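Local structure of Blr6230 protein (Bradyrhizobium diazoefficiens USDA 110, 5NGG) at residues A102-K114 / E143-A155. The protein is a subclass B3 metallo-beta-lactamase, a zinc-dependent hydrolase that probably opens the beta-lactam ring of antibiotics with a pair of metal ions. Numbering follows the deposited sequence.
Sequences AHLDHTGGFAEIK and EDLAFPAVKVDRA. With ZN (zinc ion), chain C; ZN (zinc ion), chain D.
Behind the zinc-binding HxHxDH motif of the metallo-beta-lactamases, segment 143-155 packs through Leu104 and through Thr107, the residue directly after the motif, which covers the ring of Phe147. Thr107 OG1 sits over the centre of one face of that ring, 3.1 Å above its plane, and Thr107 CB adds a CH-pi contact 18° off the ring normal. With OG1 between its own backbone N and carbonyl carbon (chi1 62°), the hydroxyl both meets the ring and gives a weak hydrogen bond to His103 O. Leu104 turns away from the metals: its CB packs on Phe147 CB at 3.9 Å, and its CD2 meets Leu145 CD2. A water accepts from Leu104 N and donates to Leu145 O, tying down the start of the short helix at 104. A second water, gripped by Thr107 O, Ala111 N and Pro148 O, reaches helix 110-117. There Ala111 CB packs against Pro148 CB, and Val150 CG1 reaches the edge of the Phe110 ring. The extended Lys114 chain passes Val150 at a slant, CD against CG2. In the conformer described, NZ donates to Lys151 O at 2.7 Å, well out of the carbonyl plane. NZ also forms a salt bridge with Asp153 OD2, on its syn side but tilted from the carboxylate plane. Asp153 OD2 accepts from Leu121 N of strand 120-124, so the bridge pins helix 110-117 to the edge of the seven-stranded sheet. His103 joins His101 and His177 on one zinc ion, Asp105 and His106 join His242 on the other, and a water bridges both metals and donates to Asp105 OD1: the subclass B3 site, set on the alpha-beta/beta-alpha fold.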
loop_
_atom_site.group_PDB
_atom_site.type_symbol
_atom_site.label_atom_id
_atom_site.label_comp_id
_atom_site.label_asym_id
_atom_site.label_seq_id
_atom_site.Cartn_x
_atom_site.Cartn_y
_atom_site.Cartn_z
ATOM N N ALA A 102 2.239 7.552 0.403
ATOM C CA ALA A 102 1.473 8.730 0.004
ATOM C C ALA A 102 1.656 9.103 -1.472
ATOM O O ALA A 102 2.172 10.165 -1.780
ATOM C CB ALA A 102 1.849 9.885 0.909
ATOM N N HIS A 103 1.209 8.238 -2.376
ATOM C CA HIS A 103 1.078 8.527 -3.804
ATOM C C HIS A 103 -0.386 8.460 -4.199
ATOM O O HIS A 103 -1.163 7.725 -3.579
ATOM C CB HIS A 103 1.862 7.527 -4.661
ATOM C CG HIS A 103 3.337 7.639 -4.540
ATOM N ND1 HIS A 103 4.162 6.595 -4.864
ATOM C CD2 HIS A 103 4.135 8.671 -4.171
ATOM C CE1 HIS A 103 5.415 6.976 -4.705
ATOM N NE2 HIS A 103 5.428 8.230 -4.283
ATOM N N LEU A 104 -0.747 9.227 -5.227
ATOM C CA LEU A 104 -2.161 9.414 -5.604
ATOM C C LEU A 104 -2.928 8.134 -5.904
ATOM O O LEU A 104 -4.130 8.117 -5.746
ATOM C CB LEU A 104 -2.310 10.363 -6.784
ATOM C CG LEU A 104 -2.113 9.840 -8.199
ATOM C CD1 LEU A 104 -2.674 10.833 -9.218
ATOM C CD2 LEU A 104 -0.660 9.543 -8.475
ATOM N N ASP A 105 -2.240 7.075 -6.354
ATOM C CA ASP A 105 -2.909 5.818 -6.633
ATOM C C ASP A 105 -3.321 5.058 -5.378
ATOM O O ASP A 105 -4.059 4.067 -5.479
ATOM C CB ASP A 105 -2.095 4.940 -7.603
ATOM C CG ASP A 105 -0.659 4.656 -7.187
ATOM O OD1 ASP A 105 0.031 5.570 -6.657
ATOM O OD2 ASP A 105 -0.248 3.485 -7.447
ATOM N N HIS A 106 -2.885 5.535 -4.206
ATOM C CA HIS A 106 -3.275 4.954 -2.918
ATOM C C HIS A 106 -3.994 5.939 -1.997
ATOM O O HIS A 106 -4.616 5.521 -1.025
ATOM C CB HIS A 106 -2.057 4.368 -2.214
ATOM C CG HIS A 106 -1.263 3.471 -3.119
ATOM N ND1 HIS A 106 -1.757 2.267 -3.574
ATOM C CD2 HIS A 106 -0.110 3.675 -3.784
ATOM C CE1 HIS A 106 -0.918 1.762 -4.460
ATOM N NE2 HIS A 106 0.107 2.594 -4.599
ATOM N N THR A 107 -3.915 7.235 -2.290
ATOM C CA THR A 107 -4.457 8.279 -1.405
ATOM C C THR A 107 -5.631 9.033 -1.993
ATOM O O THR A 107 -6.166 9.939 -1.356
ATOM C CB THR A 107 -3.381 9.332 -1.127
ATOM O OG1 THR A 107 -3.053 9.920 -2.388
ATOM C CG2 THR A 107 -2.127 8.763 -0.497
ATOM N N GLY A 108 -6.028 8.671 -3.212
ATOM C CA GLY A 108 -6.980 9.458 -3.975
ATOM C C GLY A 108 -8.342 9.626 -3.345
ATOM O O GLY A 108 -9.040 10.584 -3.673
ATOM N N GLY A 109 -8.729 8.700 -2.471
ATOM C CA GLY A 109 -10.018 8.766 -1.791
ATOM C C GLY A 109 -9.974 9.182 -0.334
ATOM O O GLY A 109 -11.032 9.204 0.318
ATOM N N PHE A 110 -8.780 9.501 0.190
ATOM C CA PHE A 110 -8.689 9.786 1.621
ATOM C C PHE A 110 -9.506 11.005 2.065
ATOM O O PHE A 110 -10.235 10.929 3.060
ATOM C CB PHE A 110 -7.236 9.998 2.063
ATOM C CG PHE A 110 -6.387 8.739 2.140
ATOM C CD1 PHE A 110 -6.904 7.462 2.091
ATOM C CD2 PHE A 110 -5.020 8.867 2.329
ATOM C CE1 PHE A 110 -6.075 6.349 2.206
ATOM C CE2 PHE A 110 -4.206 7.762 2.456
ATOM C CZ PHE A 110 -4.733 6.503 2.407
ATOM N N ALA A 111 -9.349 12.140 1.381
ATOM C CA ALA A 111 -10.065 13.334 1.813
ATOM C C ALA A 111 -11.576 13.106 1.807
ATOM O O ALA A 111 -12.306 13.512 2.746
ATOM C CB ALA A 111 -9.684 14.516 0.943
ATOM N N GLU A 112 -12.055 12.439 0.758
ATOM C CA GLU A 112 -13.481 12.184 0.610
ATOM C C GLU A 112 -14.000 11.261 1.701
ATOM O O GLU A 112 -15.027 11.541 2.349
ATOM C CB GLU A 112 -13.772 11.590 -0.755
ATOM C CG GLU A 112 -15.223 11.218 -0.968
ATOM C CD GLU A 112 -15.566 10.882 -2.391
ATOM O OE1 GLU A 112 -14.887 11.367 -3.322
ATOM O OE2 GLU A 112 -16.569 10.169 -2.595
ATOM N N ILE A 113 -13.318 10.140 1.893
ATOM C CA ILE A 113 -13.795 9.173 2.872
ATOM C C ILE A 113 -13.670 9.737 4.295
ATOM O O ILE A 113 -14.559 9.523 5.117
ATOM C CB ILE A 113 -13.151 7.781 2.676
ATOM C CG1 ILE A 113 -13.714 7.164 1.384
ATOM C CG2 ILE A 113 -13.440 6.859 3.860
ATOM C CD1 ILE A 113 -12.976 5.954 0.859
ATOM N N LYS A 114 -12.579 10.446 4.602
ATOM C CA LYS A 114 -12.427 11.037 5.919
ATOM C C LYS A 114 -13.568 12.017 6.231
ATOM O O LYS A 114 -14.114 12.018 7.338
ATOM C CB LYS A 114 -11.067 11.715 6.021
ATOM C CG LYS A 114 -10.803 12.347 7.365
ATOM C CD LYS A 114 -9.340 12.682 7.532
ATOM C CE LYS A 114 -9.116 13.232 8.918
ATOM N NZ LYS A 114 -7.816 13.934 9.023
ATOM N N GLU A 143 0.629 18.386 -11.800
ATOM C CA GLU A 143 -0.773 18.232 -11.463
ATOM C C GLU A 143 -1.338 16.851 -11.748
ATOM O O GLU A 143 -2.303 16.448 -11.107
ATOM C CB GLU A 143 -1.608 19.291 -12.197
ATOM C CG GLU A 143 -1.360 20.723 -11.736
ATOM C CD GLU A 143 -1.972 21.063 -10.382
ATOM O OE1 GLU A 143 -2.563 20.185 -9.714
ATOM O OE2 GLU A 143 -1.860 22.238 -9.980
ATOM N N ASP A 144 -0.768 16.091 -12.664
ATOM C CA ASP A 144 -1.339 14.773 -12.902
ATOM C C ASP A 144 -0.913 13.738 -11.836
ATOM O O ASP A 144 -1.397 12.603 -11.856
ATOM C CB ASP A 144 -1.082 14.330 -14.342
ATOM C CG ASP A 144 -1.834 15.199 -15.346
ATOM O OD1 ASP A 144 -3.075 15.092 -15.432
ATOM O OD2 ASP A 144 -1.183 16.003 -16.041
ATOM N N LEU A 145 -0.032 14.139 -10.907
ATOM C CA LEU A 145 0.300 13.306 -9.747
ATOM C C LEU A 145 -0.249 13.879 -8.433
ATOM O O LEU A 145 -0.015 13.335 -7.350
ATOM C CB LEU A 145 1.812 13.103 -9.683
ATOM C CG LEU A 145 2.471 12.449 -10.909
ATOM C CD1 LEU A 145 3.973 12.426 -10.738
ATOM C CD2 LEU A 145 1.936 11.031 -11.128
ATOM N N ALA A 146 -1.017 14.957 -8.527
ATOM C CA ALA A 146 -1.636 15.547 -7.353
ATOM C C ALA A 146 -2.855 14.754 -6.903
ATOM O O ALA A 146 -3.438 13.967 -7.643
ATOM C CB ALA A 146 -2.022 16.986 -7.659
ATOM N N PHE A 147 -3.233 14.976 -5.652
ATOM C CA PHE A 147 -4.443 14.356 -5.085
ATOM C C PHE A 147 -5.049 15.275 -4.042
ATOM O O PHE A 147 -4.371 16.185 -3.579
ATOM C CB PHE A 147 -4.131 12.969 -4.506
ATOM C CG PHE A 147 -3.089 12.967 -3.430
ATOM C CD1 PHE A 147 -3.430 13.124 -2.079
ATOM C CD2 PHE A 147 -1.749 12.774 -3.755
ATOM C CE1 PHE A 147 -2.461 13.100 -1.100
ATOM C CE2 PHE A 147 -0.775 12.731 -2.777
ATOM C CZ PHE A 147 -1.132 12.897 -1.435
ATOM N N PRO A 148 -6.293 15.028 -3.631
ATOM C CA PRO A 148 -6.900 15.946 -2.640
ATOM C C PRO A 148 -6.204 15.852 -1.285
ATOM O O PRO A 148 -6.091 14.782 -0.711
ATOM C CB PRO A 148 -8.360 15.485 -2.581
ATOM C CG PRO A 148 -8.600 14.808 -3.893
ATOM C CD PRO A 148 -7.301 14.103 -4.185
ATOM N N ALA A 149 -5.712 16.990 -0.808
ATOM C CA ALA A 149 -4.909 17.040 0.415
ATOM C C ALA A 149 -5.743 16.600 1.612
ATOM O O ALA A 149 -6.943 16.877 1.706
ATOM C CB ALA A 149 -4.335 18.439 0.623
ATOM N N VAL A 150 -5.080 15.925 2.544
ATOM C CA VAL A 150 -5.759 15.365 3.706
ATOM C C VAL A 150 -4.871 15.499 4.936
ATOM O O VAL A 150 -3.644 15.274 4.853
ATOM C CB VAL A 150 -6.145 13.876 3.404
ATOM C CG1 VAL A 150 -4.925 13.003 3.104
ATOM C CG2 VAL A 150 -7.033 13.291 4.478
ATOM N N LYS A 151 -5.491 15.822 6.073
ATOM C CA LYS A 151 -4.760 15.956 7.327
ATOM C C LYS A 151 -4.499 14.598 7.971
ATOM O O LYS A 151 -5.361 13.709 7.967
ATOM C CB LYS A 151 -5.514 16.871 8.283
ATOM C CG LYS A 151 -5.603 18.282 7.729
ATOM C CD LYS A 151 -6.178 19.270 8.719
ATOM C CE LYS A 151 -5.856 20.691 8.294
ATOM N NZ LYS A 151 -4.457 21.083 8.630
ATOM N N VAL A 152 -3.299 14.457 8.525
ATOM C CA VAL A 152 -2.905 13.243 9.206
ATOM C C VAL A 152 -3.220 13.433 10.691
ATOM O O VAL A 152 -2.748 14.384 11.330
ATOM C CB VAL A 152 -1.409 12.951 8.988
ATOM C CG1 VAL A 152 -0.945 11.774 9.838
ATOM C CG2 VAL A 152 -1.128 12.697 7.513
ATOM N N ASP A 153 -3.998 12.517 11.249
ATOM C CA ASP A 153 -4.373 12.571 12.666
ATOM C C ASP A 153 -3.336 11.940 13.590
ATOM O O ASP A 153 -3.205 12.357 14.745
ATOM C CB ASP A 153 -5.738 11.953 12.866
ATOM C CG ASP A 153 -6.796 12.679 12.088
ATOM O OD1 ASP A 153 -7.178 13.776 12.522
ATOM O OD2 ASP A 153 -7.229 12.173 11.029
ATOM N N ARG A 154 -2.634 10.919 13.107
ATOM C CA ARG A 154 -1.578 10.281 13.870
ATOM C C ARG A 154 -0.444 9.916 12.911
ATOM O O ARG A 154 -0.658 9.177 11.942
ATOM C CB ARG A 154 -2.077 9.020 14.574
ATOM C CG ARG A 154 -1.001 8.375 15.424
ATOM C CD ARG A 154 -1.562 7.220 16.193
ATOM N NE ARG A 154 -0.502 6.454 16.829
ATOM C CZ ARG A 154 -0.662 5.266 17.401
ATOM N NH1 ARG A 154 -1.856 4.688 17.442
ATOM N NH2 ARG A 154 0.387 4.659 17.933
ATOM N N ALA A 155 0.755 10.428 13.214
ATOM C CA ALA A 155 1.959 10.172 12.448
ATOM C C ALA A 155 2.727 9.064 13.163
ATOM O O ALA A 155 3.016 9.192 14.347
ATOM C CB ALA A 155 2.795 11.445 12.337
HETATM ZN ZN ZN C . 1.261 2.527 -6.298
HETATM ZN ZN ZN D . 3.665 4.595 -5.058
HETATM O O HOH W 1 1.180 11.258 -5.952
HETATM O O HOH W 2 2.419 4.227 -6.378
HETATM O O HOH W 3 -7.512 12.375 -0.879
#